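Local coordinates for protein uroporphyrinogen-III synthetase (Pseudomonas syringae pv. tomato, PDB 3RE1) that probably catalyses cyclisation of the linear tetrapyrrole hydroxymethylbilane to the macrocycle uroporphyrinogen III, a step of porphyrin biosynthesis, at residues W15-T20 and A256-Q261; F39-P44 and L186-V191; E83-V88 and L109-D114; G152-A157 and V167-L172. One frame throughout, in Å; residues are numbered along the deposited sequence.

Contact 1 (W15-T20 and A256-Q261); sequences WRLLLT and AALRDQ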
loop_
_atom_site.group_PDB
_atom_site.type_symbol
_atom_site.label_atom_id
_atom_site.label_comp_id
_atom_site.label_asym_id
_atom_site.label_seq_id
_atom_site.Cartn_x
_atom_site.Cartn_y
_atom_site.Cartn_z
ATOM N N TRP A 15 -16.002 5.503 -18.520
ATOM C CA TRP A 15 -14.843 5.834 -17.687
ATOM C C TRP A 15 -13.574 5.295 -18.314
ATOM O O TRP A 15 -13.453 4.107 -18.569
ATOM C CB TRP A 15 -14.984 5.236 -16.279
ATOM C CG TRP A 15 -16.083 5.848 -15.451
ATOM C CD1 TRP A 15 -17.371 5.398 -15.323
ATOM C CD2 TRP A 15 -15.995 7.025 -14.654
ATOM N NE1 TRP A 15 -18.094 6.234 -14.501
ATOM C CE2 TRP A 15 -17.270 7.238 -14.070
ATOM C CE3 TRP A 15 -14.968 7.930 -14.380
ATOM C CZ2 TRP A 15 -17.544 8.318 -13.214
ATOM C CZ3 TRP A 15 -15.241 9.023 -13.526
ATOM C CH2 TRP A 15 -16.521 9.196 -12.950
ATOM N N ARG A 16 -12.630 6.189 -18.564
ATOM C CA ARG A 16 -11.368 5.832 -19.182
ATOM C C ARG A 16 -10.360 6.162 -18.115
ATOM O O ARG A 16 -9.754 7.221 -18.145
ATOM C CB ARG A 16 -11.109 6.692 -20.432
ATOM C CG ARG A 16 -11.839 6.272 -21.740
ATOM C CD ARG A 16 -10.879 5.473 -22.631
ATOM N NE ARG A 16 -10.472 6.160 -23.859
ATOM C CZ ARG A 16 -9.770 5.578 -24.840
ATOM N NH1 ARG A 16 -9.400 4.308 -24.754
ATOM N NH2 ARG A 16 -9.432 6.266 -25.923
ATOM N N LEU A 17 -10.197 5.251 -17.167
ATOM C CA LEU A 17 -9.370 5.493 -16.002
ATOM C C LEU A 17 -7.884 5.459 -16.253
ATOM O O LEU A 17 -7.421 4.811 -17.176
ATOM C CB LEU A 17 -9.736 4.480 -14.934
ATOM C CG LEU A 17 -11.202 4.620 -14.544
ATOM C CD1 LEU A 17 -11.513 3.565 -13.527
ATOM C CD2 LEU A 17 -11.483 6.023 -13.973
ATOM N N LEU A 18 -7.146 6.183 -15.425
ATOM C CA LEU A 18 -5.696 6.164 -15.447
ATOM C C LEU A 18 -5.343 5.408 -14.176
ATOM O O LEU A 18 -5.997 5.603 -13.158
ATOM C CB LEU A 18 -5.139 7.582 -15.335
ATOM C CG LEU A 18 -3.713 7.849 -15.852
ATOM C CD1 LEU A 18 -3.051 8.933 -15.015
ATOM C CD2 LEU A 18 -2.872 6.637 -15.784
ATOM N N LEU A 19 -4.345 4.526 -14.246
ATOM C CA LEU A 19 -3.937 3.698 -13.120
ATOM C C LEU A 19 -2.509 4.030 -12.894
ATOM O O LEU A 19 -1.731 4.111 -13.844
ATOM C CB LEU A 19 -4.079 2.221 -13.422
ATOM C CG LEU A 19 -5.470 1.731 -13.841
ATOM C CD1 LEU A 19 -5.448 0.210 -14.090
ATOM C CD2 LEU A 19 -6.460 2.048 -12.802
ATOM N N THR A 20 -2.167 4.247 -11.621
ATOM C CA THR A 20 -0.818 4.663 -11.255
ATOM C C THR A 20 0.023 3.707 -10.395
ATOM O O THR A 20 1.215 3.960 -10.158
ATOM C CB THR A 20 -0.857 6.010 -10.560
ATOM O OG1 THR A 20 -1.553 5.865 -9.320
ATOM C CG2 THR A 20 -1.564 7.055 -11.463
ATOM N N ALA A 256 -17.146 -0.426 -7.022
ATOM C CA ALA A 256 -18.213 0.064 -6.173
ATOM C C ALA A 256 -18.242 1.582 -6.190
ATOM O O ALA A 256 -19.321 2.195 -6.077
ATOM C CB ALA A 256 -18.047 -0.444 -4.761
ATOM N N ALA A 257 -17.067 2.193 -6.345
ATOM C CA ALA A 257 -16.984 3.653 -6.348
ATOM C C ALA A 257 -17.413 4.238 -7.682
ATOM O O ALA A 257 -18.092 5.273 -7.724
ATOM C CB ALA A 257 -15.586 4.120 -5.993
ATOM N N LEU A 258 -17.015 3.588 -8.771
ATOM C CA LEU A 258 -17.430 4.012 -10.106
ATOM C C LEU A 258 -18.955 3.958 -10.210
ATOM O O LEU A 258 -19.593 4.952 -10.536
ATOM C CB LEU A 258 -16.787 3.113 -11.161
ATOM C CG LEU A 258 -15.266 3.213 -11.248
ATOM C CD1 LEU A 258 -14.638 1.967 -11.875
ATOM C CD2 LEU A 258 -14.918 4.440 -12.047
ATOM N N ARG A 259 -19.537 2.800 -9.903
ATOM C CA ARG A 259 -21.001 2.636 -9.934
ATOM C C ARG A 259 -21.685 3.695 -9.092
ATOM O O ARG A 259 -22.806 4.100 -9.381
ATOM C CB ARG A 259 -21.436 1.281 -9.377
ATOM C CG ARG A 259 -20.759 0.057 -9.950
ATOM C CD ARG A 259 -21.312 -1.193 -9.243
ATOM N NE ARG A 259 -21.124 -1.127 -7.781
ATOM C CZ ARG A 259 -21.615 -2.002 -6.901
ATOM N NH1 ARG A 259 -22.353 -3.042 -7.316
ATOM N NH2 ARG A 259 -21.367 -1.830 -5.597
ATOM N N ASP A 260 -21.004 4.121 -8.035
ATOM C CA ASP A 260 -21.538 5.099 -7.095
ATOM C C ASP A 260 -21.435 6.529 -7.641
ATOM O O ASP A 260 -22.149 7.432 -7.184
ATOM C CB ASP A 260 -20.792 4.973 -5.757
ATOM C CG ASP A 260 -21.726 5.002 -4.559
ATOM O OD1 ASP A 260 -22.679 4.183 -4.510
ATOM O OD2 ASP A 260 -21.502 5.842 -3.657
ATOM N N GLN A 261 -20.566 6.721 -8.635
ATOM C CA GLN A 261 -20.328 8.052 -9.216
ATOM C C GLN A 261 -21.183 8.444 -10.427
ATOM O O GLN A 261 -21.372 7.635 -11.351
ATOM C CB GLN A 261 -18.847 8.200 -9.565
ATOM C CG GLN A 261 -17.957 8.299 -8.339
ATOM C CD GLN A 261 -18.352 9.469 -7.434
ATOM O OE1 GLN A 261 -18.379 10.624 -7.868
ATOM N NE2 GLN A 261 -18.661 9.168 -6.166
#
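Leu258 meets Trp15 and Leu17 through the two methyls at the end of its side chain, and tracing that chain outward shows how a helix is seated on a strand. Its CB and CG keep back from segment 15-20. At the fork, CD2 comes down over one face of the indole, 3.9 Å from the centroid of the five-membered ring and 16° off the ring normal, which makes a CH-pi contact. The methyl sits nearer the rim than the middle of the bicycle, with Trp15 CD2 at 3.8 Å from Leu258 CD2. The same methyl also meets Leu17 CD1 at 3.8 Å, while the second branch, Leu258 CD1, approaches Leu17 CD1 at 3.9 Å; these two leucines face each other tip to tip. Trp15 holds its ring beside its own backbone N (chi1 -68°), and its six-membered part runs on to Gln261, whose CB lies 3.9 Å from Trp15 CZ2. The Gln261 amide turns away from segment 15-20. Phe225, on strand 224-226 of the same sheet, also touches Leu258, and Pro264 touches Trp15. Helix 251-260 thus packs against a five-stranded parallel sheet of order 2-1-3-4-5, the topology of a flavodoxin-like alpha/beta domain.

Contact 2 (F39-P44 and L186-V191); sequences FSSSLP and LQRVEV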
loop_
_atom_site.group_PDB
_atom_site.type_symbol
_atom_site.label_atom_id
_atom_site.label_comp_id
_atom_site.label_asym_id
_atom_site.label_seq_id
_atom_site.Cartn_x
_atom_site.Cartn_y
_atom_site.Cartn_z
ATOM N N PHE A 39 -12.313 0.796 -19.872
ATOM C CA PHE A 39 -10.954 0.944 -20.403
ATOM C C PHE A 39 -10.059 1.555 -19.346
ATOM O O PHE A 39 -10.539 2.165 -18.403
ATOM C CB PHE A 39 -10.970 1.836 -21.654
ATOM C CG PHE A 39 -9.599 2.164 -22.188
ATOM C CD1 PHE A 39 -8.909 1.252 -22.988
ATOM C CD2 PHE A 39 -8.995 3.383 -21.887
ATOM C CE1 PHE A 39 -7.634 1.563 -23.496
ATOM C CE2 PHE A 39 -7.728 3.710 -22.378
ATOM C CZ PHE A 39 -7.045 2.797 -23.187
ATOM N N SER A 40 -8.757 1.404 -19.506
ATOM C CA SER A 40 -7.811 2.029 -18.605
ATOM C C SER A 40 -6.446 2.025 -19.254
ATOM O O SER A 40 -6.179 1.238 -20.142
ATOM C CB SER A 40 -7.754 1.269 -17.274
ATOM O OG SER A 40 -7.129 0.008 -17.433
ATOM N N SER A 41 -5.579 2.913 -18.823
ATOM C CA SER A 41 -4.214 2.911 -19.291
ATOM C C SER A 41 -3.322 2.997 -18.060
ATOM O O SER A 41 -3.577 3.776 -17.139
ATOM C CB SER A 41 -3.961 4.099 -20.187
ATOM O OG SER A 41 -2.566 4.221 -20.439
ATOM N N SER A 42 -2.264 2.204 -18.046
ATOM C CA SER A 42 -1.426 2.184 -16.893
ATOM C C SER A 42 -0.147 2.950 -17.075
ATOM O O SER A 42 0.588 2.740 -18.025
ATOM C CB SER A 42 -1.148 0.745 -16.490
ATOM O OG SER A 42 -2.369 0.116 -16.117
ATOM N N LEU A 43 0.089 3.860 -16.139
ATOM C CA LEU A 43 1.330 4.614 -16.031
ATOM C C LEU A 43 1.859 4.419 -14.584
ATOM O O LEU A 43 1.516 5.194 -13.687
ATOM C CB LEU A 43 1.072 6.096 -16.306
ATOM C CG LEU A 43 2.243 7.030 -15.997
ATOM C CD1 LEU A 43 3.345 6.816 -17.010
ATOM C CD2 LEU A 43 1.799 8.455 -16.034
ATOM N N PRO A 44 2.697 3.382 -14.354
ATOM C CA PRO A 44 3.203 3.031 -13.029
ATOM C C PRO A 44 4.001 4.149 -12.362
ATOM O O PRO A 44 4.940 4.681 -12.945
ATOM C CB PRO A 44 4.064 1.801 -13.303
ATOM C CG PRO A 44 4.603 2.053 -14.678
ATOM C CD PRO A 44 3.380 2.597 -15.400
ATOM N N LEU A 186 0.376 14.249 -18.665
ATOM C CA LEU A 186 -0.630 15.015 -19.367
ATOM C C LEU A 186 -0.898 14.419 -20.760
ATOM O O LEU A 186 -2.055 14.221 -21.156
ATOM C CB LEU A 186 -0.195 16.484 -19.484
ATOM C CG LEU A 186 -1.187 17.460 -20.152
ATOM C CD1 LEU A 186 -2.562 17.494 -19.456
ATOM C CD2 LEU A 186 -0.587 18.869 -20.246
ATOM N N GLN A 187 0.167 14.115 -21.500
ATOM C CA GLN A 187 -0.010 13.623 -22.861
ATOM C C GLN A 187 -0.637 12.242 -22.811
ATOM O O GLN A 187 -1.266 11.792 -23.777
ATOM C CB GLN A 187 1.319 13.594 -23.636
ATOM C CG GLN A 187 2.136 12.357 -23.380
ATOM C CD GLN A 187 3.389 12.308 -24.220
ATOM O OE1 GLN A 187 4.315 13.119 -24.033
ATOM N NE2 GLN A 187 3.439 11.345 -25.156
ATOM N N ARG A 188 -0.471 11.568 -21.677
ATOM C CA ARG A 188 -1.049 10.249 -21.529
ATOM C C ARG A 188 -2.543 10.351 -21.285
ATOM O O ARG A 188 -3.315 9.538 -21.771
ATOM C CB ARG A 188 -0.384 9.501 -20.394
ATOM C CG ARG A 188 -0.905 8.100 -20.206
ATOM C CD ARG A 188 -0.670 7.259 -21.434
ATOM N NE ARG A 188 -0.637 5.846 -21.059
ATOM C CZ ARG A 188 0.428 5.220 -20.548
ATOM N NH1 ARG A 188 1.576 5.860 -20.366
ATOM N NH2 ARG A 188 0.349 3.940 -20.233
ATOM N N VAL A 189 -2.945 11.368 -20.546
ATOM C CA VAL A 189 -4.353 11.581 -20.238
ATOM C C VAL A 189 -5.112 12.080 -21.464
ATOM O O VAL A 189 -6.300 11.787 -21.622
ATOM C CB VAL A 189 -4.534 12.592 -19.056
ATOM C CG1 VAL A 189 -6.015 12.794 -18.725
ATOM C CG2 VAL A 189 -3.820 12.085 -17.835
ATOM N N GLU A 190 -4.418 12.823 -22.326
ATOM C CA GLU A 190 -5.012 13.411 -23.537
ATOM C C GLU A 190 -5.216 12.420 -24.668
ATOM O O GLU A 190 -6.345 12.137 -25.048
ATOM C CB GLU A 190 -4.166 14.602 -24.032
ATOM C CG GLU A 190 -4.230 15.804 -23.102
ATOM C CD GLU A 190 -5.668 16.108 -22.694
ATOM O OE1 GLU A 190 -6.426 16.646 -23.536
ATOM O OE2 GLU A 190 -6.043 15.802 -21.540
ATOM N N VAL A 191 -4.114 11.888 -25.188
ATOM C CA VAL A 191 -4.131 10.864 -26.236
ATOM C C VAL A 191 -4.978 9.641 -25.880
ATOM O O VAL A 191 -5.563 9.018 -26.776
ATOM C CB VAL A 191 -2.697 10.373 -26.564
ATOM C CG1 VAL A 191 -2.723 9.301 -27.646
ATOM C CG2 VAL A 191 -1.819 11.552 -26.983
HETATM O O HOH W 1 -1.280 0.909 -20.556
#
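Arg188 reaches Ser41 because its side chain leaves helix 186-191 with CG trans to the backbone N, bends at chi2 (61°) and then runs out to the edge strand; Ser41 in turn swings OG away from its own N (chi1 169°) to receive it. The principal bond is from Arg188 NE to Ser41 OG, 2.6 Å long with an N-H...O angle of 144°, the hydroxyl oxygen lying slightly out of the guanidinium plane. A second, weak bond comes from Arg188 NH2 to the same Ser41 OG at 2.9 Å, so one oxygen is forked between two donors. The carbonyl Ser42 O is also close, 2.5 Å from Arg188 NH2. Water joins in: one molecule accepts from Ser42 N at 3.0 Å and, weakly, from Arg188 NH2 at the guanidinium edge. Leu43 supplies the apolar part, its CB lying over one face of the guanidinium and its CD1 coming 3.9 Å from Arg188 NH1. Strand 39-42 is outermost in the parallel sheet, bonded by its backbone to strand 16-19. Within this contact the cation meets neutral oxygens and water instead of a carboxylate, so its charge would be stabilised by dipoles, and it would tend to polarise the Ser41 hydroxyl.

Contact 3 (E83-V88 and L109-D114); sequences ELIDEV and LDYGLD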
loop_
_atom_site.group_PDB
_atom_site.type_symbol
_atom_site.label_atom_id
_atom_site.label_comp_id
_atom_site.label_asym_id
_atom_site.label_seq_id
_atom_site.Cartn_x
_atom_site.Cartn_y
_atom_site.Cartn_z
ATOM N N GLU A 83 11.595 -14.960 2.885
ATOM C CA GLU A 83 12.881 -15.232 2.286
ATOM C C GLU A 83 14.054 -15.087 3.238
ATOM O O GLU A 83 15.088 -15.727 3.057
ATOM C CB GLU A 83 13.092 -14.373 1.036
ATOM C CG GLU A 83 12.085 -14.694 -0.093
ATOM C CD GLU A 83 11.987 -16.208 -0.425
ATOM O OE1 GLU A 83 13.033 -16.844 -0.689
ATOM O OE2 GLU A 83 10.865 -16.768 -0.429
ATOM N N LEU A 84 13.900 -14.265 4.253
ATOM C CA LEU A 84 14.961 -14.102 5.241
ATOM C C LEU A 84 14.906 -15.197 6.327
ATOM O O LEU A 84 15.933 -15.789 6.651
ATOM C CB LEU A 84 14.873 -12.722 5.865
ATOM C CG LEU A 84 15.963 -11.732 5.487
ATOM C CD1 LEU A 84 16.113 -11.574 3.999
ATOM C CD2 LEU A 84 15.555 -10.427 6.114
ATOM N N ILE A 85 13.710 -15.450 6.865
ATOM C CA ILE A 85 13.481 -16.508 7.819
ATOM C C ILE A 85 14.020 -17.816 7.248
ATOM O O ILE A 85 14.866 -18.470 7.850
ATOM C CB ILE A 85 11.976 -16.682 8.111
ATOM C CG1 ILE A 85 11.478 -15.553 9.007
ATOM C CG2 ILE A 85 11.704 -17.969 8.831
ATOM C CD1 ILE A 85 11.425 -14.170 8.387
ATOM N N ASP A 86 13.524 -18.196 6.079
ATOM C CA ASP A 86 13.891 -19.466 5.473
ATOM C C ASP A 86 15.393 -19.632 5.324
ATOM O O ASP A 86 15.911 -20.746 5.281
ATOM C CB ASP A 86 13.250 -19.601 4.105
ATOM C CG ASP A 86 13.523 -20.936 3.485
ATOM O OD1 ASP A 86 12.899 -21.921 3.938
ATOM O OD2 ASP A 86 14.358 -20.991 2.553
ATOM N N GLU A 87 16.093 -18.518 5.249
ATOM C CA GLU A 87 17.520 -18.579 5.087
ATOM C C GLU A 87 18.257 -18.853 6.386
ATOM O O GLU A 87 19.235 -19.596 6.388
ATOM C CB GLU A 87 18.002 -17.275 4.498
ATOM C CG GLU A 87 19.490 -17.179 4.282
ATOM C CD GLU A 87 19.832 -16.065 3.306
ATOM O OE1 GLU A 87 19.651 -16.276 2.074
ATOM O OE2 GLU A 87 20.255 -14.972 3.767
ATOM N N VAL A 88 17.796 -18.251 7.479
ATOM C CA VAL A 88 18.463 -18.378 8.789
ATOM C C VAL A 88 17.818 -19.416 9.724
ATOM O O VAL A 88 18.511 -20.111 10.437
ATOM C CB VAL A 88 18.511 -16.996 9.529
ATOM C CG1 VAL A 88 19.272 -17.115 10.860
ATOM C CG2 VAL A 88 19.158 -15.934 8.649
ATOM N N LEU A 109 0.953 -17.444 6.614
ATOM C CA LEU A 109 0.341 -18.673 7.049
ATOM C C LEU A 109 0.796 -19.855 6.175
ATOM O O LEU A 109 1.021 -20.951 6.677
ATOM C CB LEU A 109 -1.173 -18.521 7.008
ATOM C CG LEU A 109 -2.058 -19.453 7.825
ATOM C CD1 LEU A 109 -1.988 -20.865 7.273
ATOM C CD2 LEU A 109 -1.612 -19.408 9.285
ATOM N N ASP A 110 0.956 -19.624 4.881
ATOM C CA ASP A 110 1.412 -20.683 3.988
ATOM C C ASP A 110 2.800 -21.194 4.340
ATOM O O ASP A 110 3.052 -22.388 4.216
ATOM C CB ASP A 110 1.410 -20.232 2.516
ATOM C CG ASP A 110 0.004 -20.165 1.918
ATOM O OD1 ASP A 110 -0.914 -20.854 2.451
ATOM O OD2 ASP A 110 -0.169 -19.425 0.907
ATOM N N TYR A 111 3.700 -20.299 4.748
ATOM C CA TYR A 111 5.077 -20.715 5.056
ATOM C C TYR A 111 5.173 -21.385 6.420
ATOM O O TYR A 111 6.255 -21.790 6.846
ATOM C CB TYR A 111 6.024 -19.530 5.020
ATOM C CG TYR A 111 7.455 -19.884 5.310
ATOM C CD1 TYR A 111 8.180 -20.689 4.438
ATOM C CD2 TYR A 111 8.100 -19.404 6.460
ATOM C CE1 TYR A 111 9.502 -21.017 4.707
ATOM C CE2 TYR A 111 9.415 -19.726 6.720
ATOM C CZ TYR A 111 10.110 -20.532 5.841
ATOM O OH TYR A 111 11.421 -20.864 6.058
ATOM N N GLY A 112 4.029 -21.504 7.091
ATOM C CA GLY A 112 3.978 -22.122 8.400
ATOM C C GLY A 112 4.194 -21.210 9.606
ATOM O O GLY A 112 4.617 -21.663 10.672
ATOM N N LEU A 113 3.915 -19.919 9.454
ATOM C CA LEU A 113 4.034 -19.019 10.583
ATOM C C LEU A 113 2.700 -18.946 11.323
ATOM O O LEU A 113 1.621 -19.050 10.729
ATOM C CB LEU A 113 4.487 -17.634 10.134
ATOM C CG LEU A 113 5.906 -17.591 9.572
ATOM C CD1 LEU A 113 6.198 -16.252 8.876
ATOM C CD2 LEU A 113 6.876 -17.857 10.690
ATOM N N ASP A 114 2.786 -18.761 12.627
ATOM C CA ASP A 114 1.620 -18.710 13.458
ATOM C C ASP A 114 1.011 -17.313 13.362
ATOM O O ASP A 114 0.942 -16.575 14.346
ATOM C CB ASP A 114 2.037 -19.069 14.884
ATOM C CG ASP A 114 0.895 -19.043 15.857
ATOM O OD1 ASP A 114 -0.236 -19.453 15.485
ATOM O OD2 ASP A 114 1.145 -18.611 17.004
#
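The Tyr111 ring is approached at its edge by Asp86 and Ile85 of helix 75-88. Asp86 OD1 lies near the ring plane, beside the phenol oxygen on the CE1 side, and Ile85 CG2 lies near that plane on the CE2 side, 3.6 Å from Tyr111 CE2. The Asp86 carboxylate is turned 76° from the ring, so the two flat groups meet almost at right angles. Tyr111 OH donates to Asp86 OD1 over 2.8 Å, although the hydroxyl is modelled too close to the aspartate and its exact place is doubtful. The ring gets there because Tyr111 directs CG away from its backbone N (chi1 -179°), which carries the ring from the end of helix 102-110 to helix 75-88. Those helices lie side by side in the domain built on the mixed sheet, and Tyr111 stands just where the second one ends. Gly112 terminates it in a Schellman motif, with Gly112 N bonded to Leu109 O at 3.1 Å. Its positive phi of 89° would press a side chain against the preceding carbonyl oxygen, which accounts for the glycine. Ile85 also packs on Trp97 of strand 97-99, a residue that Leu113 also touches. Ile82, one turn before Asp86, adds a further side chain against Tyr111.

Contact 4 (G152-A157 and V167-L172); sequences GRELLA and VDYLPL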
loop_
_atom_site.group_PDB
_atom_site.type_symbol
_atom_site.label_atom_id
_atom_site.label_comp_id
_atom_site.label_asym_id
_atom_site.label_seq_id
_atom_site.Cartn_x
_atom_site.Cartn_y
_atom_site.Cartn_z
ATOM N N GLY A 152 6.583 4.401 6.325
ATOM C CA GLY A 152 5.189 4.001 6.319
ATOM C C GLY A 152 4.367 4.750 7.348
ATOM O O GLY A 152 4.838 5.718 7.954
ATOM N N ARG A 153 3.129 4.296 7.532
ATOM C CA ARG A 153 2.240 4.880 8.513
ATOM C C ARG A 153 2.809 4.640 9.902
ATOM O O ARG A 153 3.245 3.530 10.222
ATOM C CB ARG A 153 0.849 4.250 8.420
ATOM C CG ARG A 153 0.437 3.847 7.027
ATOM C CD ARG A 153 -0.689 4.719 6.513
ATOM N NE ARG A 153 -1.225 4.169 5.268
ATOM C CZ ARG A 153 -2.300 3.375 5.190
ATOM N NH1 ARG A 153 -2.981 3.049 6.293
ATOM N NH2 ARG A 153 -2.709 2.923 4.004
ATOM N N GLU A 154 2.770 5.667 10.740
ATOM C CA GLU A 154 3.308 5.550 12.100
ATOM C C GLU A 154 2.225 5.279 13.141
ATOM O O GLU A 154 2.504 5.127 14.324
ATOM C CB GLU A 154 4.096 6.810 12.462
ATOM C CG GLU A 154 5.220 7.117 11.487
ATOM C CD GLU A 154 6.264 6.013 11.426
ATOM O OE1 GLU A 154 6.604 5.401 12.492
ATOM O OE2 GLU A 154 6.759 5.781 10.298
ATOM N N LEU A 155 0.984 5.200 12.681
ATOM C CA LEU A 155 -0.151 5.042 13.579
ATOM C C LEU A 155 -0.039 3.835 14.507
ATOM O O LEU A 155 -0.136 3.980 15.743
ATOM C CB LEU A 155 -1.453 4.983 12.807
ATOM C CG LEU A 155 -2.665 4.751 13.695
ATOM C CD1 LEU A 155 -2.752 5.827 14.781
ATOM C CD2 LEU A 155 -3.911 4.728 12.876
ATOM N N LEU A 156 0.164 2.665 13.917
ATOM C CA LEU A 156 0.272 1.434 14.690
ATOM C C LEU A 156 1.363 1.453 15.759
ATOM O O LEU A 156 1.097 1.160 16.929
ATOM C CB LEU A 156 0.536 0.254 13.774
ATOM C CG LEU A 156 0.169 -1.078 14.436
ATOM C CD1 LEU A 156 -1.322 -1.105 14.770
ATOM C CD2 LEU A 156 0.550 -2.210 13.497
ATOM N N ALA A 157 2.576 1.821 15.348
ATOM C CA ALA A 157 3.686 1.950 16.259
ATOM C C ALA A 157 3.389 2.946 17.383
ATOM O O ALA A 157 3.701 2.682 18.561
ATOM C CB ALA A 157 4.943 2.347 15.481
ATOM N N VAL A 167 8.436 -0.760 20.095
ATOM C CA VAL A 167 8.274 -1.103 18.700
ATOM C C VAL A 167 9.536 -0.725 17.920
ATOM O O VAL A 167 10.049 0.412 18.032
ATOM C CB VAL A 167 7.123 -0.350 18.104
ATOM C CG1 VAL A 167 6.970 -0.725 16.621
ATOM C CG2 VAL A 167 5.833 -0.595 18.896
ATOM N N ASP A 168 10.034 -1.682 17.134
ATOM C CA ASP A 168 11.183 -1.466 16.251
ATOM C C ASP A 168 10.795 -1.813 14.816
ATOM O O ASP A 168 9.831 -2.563 14.571
ATOM C CB ASP A 168 12.354 -2.342 16.686
ATOM C CG ASP A 168 13.004 -1.849 17.965
ATOM O OD1 ASP A 168 13.292 -0.637 18.033
ATOM O OD2 ASP A 168 13.237 -2.655 18.894
ATOM N N TYR A 169 11.543 -1.289 13.860
ATOM C CA TYR A 169 11.211 -1.516 12.467
ATOM C C TYR A 169 12.285 -2.302 11.793
ATOM O O TYR A 169 13.445 -2.235 12.170
ATOM C CB TYR A 169 11.034 -0.203 11.712
ATOM C CG TYR A 169 9.782 0.584 12.092
ATOM C CD1 TYR A 169 8.502 0.022 11.995
ATOM C CD2 TYR A 169 9.883 1.908 12.532
ATOM C CE1 TYR A 169 7.373 0.760 12.330
ATOM C CE2 TYR A 169 8.759 2.649 12.863
ATOM C CZ TYR A 169 7.514 2.075 12.754
ATOM O OH TYR A 169 6.424 2.841 13.067
ATOM N N LEU A 170 11.881 -3.054 10.778
ATOM C CA LEU A 170 12.802 -3.828 9.970
ATOM C C LEU A 170 12.405 -3.538 8.535
ATOM O O LEU A 170 11.541 -4.208 7.975
ATOM C CB LEU A 170 12.641 -5.309 10.287
ATOM C CG LEU A 170 13.521 -6.259 9.476
ATOM C CD1 LEU A 170 14.966 -6.207 9.923
ATOM C CD2 LEU A 170 12.968 -7.645 9.576
ATOM N N PRO A 171 12.988 -2.497 7.940
ATOM C CA PRO A 171 12.667 -2.137 6.560
ATOM C C PRO A 171 13.194 -3.193 5.567
ATOM O O PRO A 171 14.395 -3.365 5.387
ATOM C CB PRO A 171 13.361 -0.794 6.402
ATOM C CG PRO A 171 14.585 -0.942 7.280
ATOM C CD PRO A 171 14.026 -1.608 8.498
ATOM N N LEU A 172 12.285 -3.899 4.927
ATOM C CA LEU A 172 12.654 -4.933 3.957
ATOM C C LEU A 172 12.741 -4.479 2.491
ATOM O O LEU A 172 13.142 -5.243 1.618
ATOM C CB LEU A 172 11.651 -6.063 4.063
ATOM C CG LEU A 172 11.649 -6.677 5.451
ATOM C CD1 LEU A 172 10.467 -7.637 5.605
ATOM C CD2 LEU A 172 12.968 -7.383 5.684
HETATM O O HOH W 2 3.057 2.129 12.888
#
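This is a mixed polar and apolar contact inside a beta-alpha-beta unit: Tyr169 and Val167 on strand 166-176 meet Glu154 and Ala157 at the start of helix 155-162. The polar part lies at the phenol end of Tyr169. Its OH donates to Glu154 OE1 at 2.6 Å, with the oxygen at the ring edge near its plane and the carboxylate plane turned 90° to the ring; the hydroxyl is crowded by a neighbour in the model, so the precise length is uncertain. Glu154 curls back to offer OE1, its chain bent at chi2 (-61°). Its other oxygen, OE2, forms a salt bridge with Arg148, which also makes a cation-pi contact with Tyr169, so one arginine serves both partners. Arg148 belongs to strand 143-148, the parallel neighbour of strand 166-176, and the helix between them forms the crossover from one strand to the next. A water settles in the first helical turn: it donates to Arg153 O at 3.0 Å, accepts from Ala157 N in a short 2.5 Å bond and, less surely because the hydroxyl's place is doubtful, gives a weak bond to Tyr169 OH. The rest of the packing is apolar. Ala157 CB lies 3.8 Å from Tyr169 CZ, oblique to the ring, and Val167 CG1 comes 3.9 Å from the same Ala157 CB. The other valine methyl, Val167 CG2, rests 3.9 Å from the backbone oxygen Ala157 O.

How the contacts relate
From the N terminus, segment 15-20 opens the longest loop, which contact 1 closes at 256-261, near the C terminus. Segment 39-44 opens next and closes at 186-191, within that span. Inside both, contact 3 closes a short loop from 83-88 to 109-114, and contact 4 then closes another from 152-157 to 167-172; no two loops cross. Contacts 1 and 2 belong to the domain of the five-stranded parallel sheet, where strands 16-19 and 39-42 are neighbours: Leu19 O and Leu43 N lie 2.9 Å apart, a probable hydrogen bond. Contacts 3 and 4 belong to the mixed-sheet domain and touch through Leu84 and Leu172. The centres of contacts 1 and 4 are about 31 Å apart.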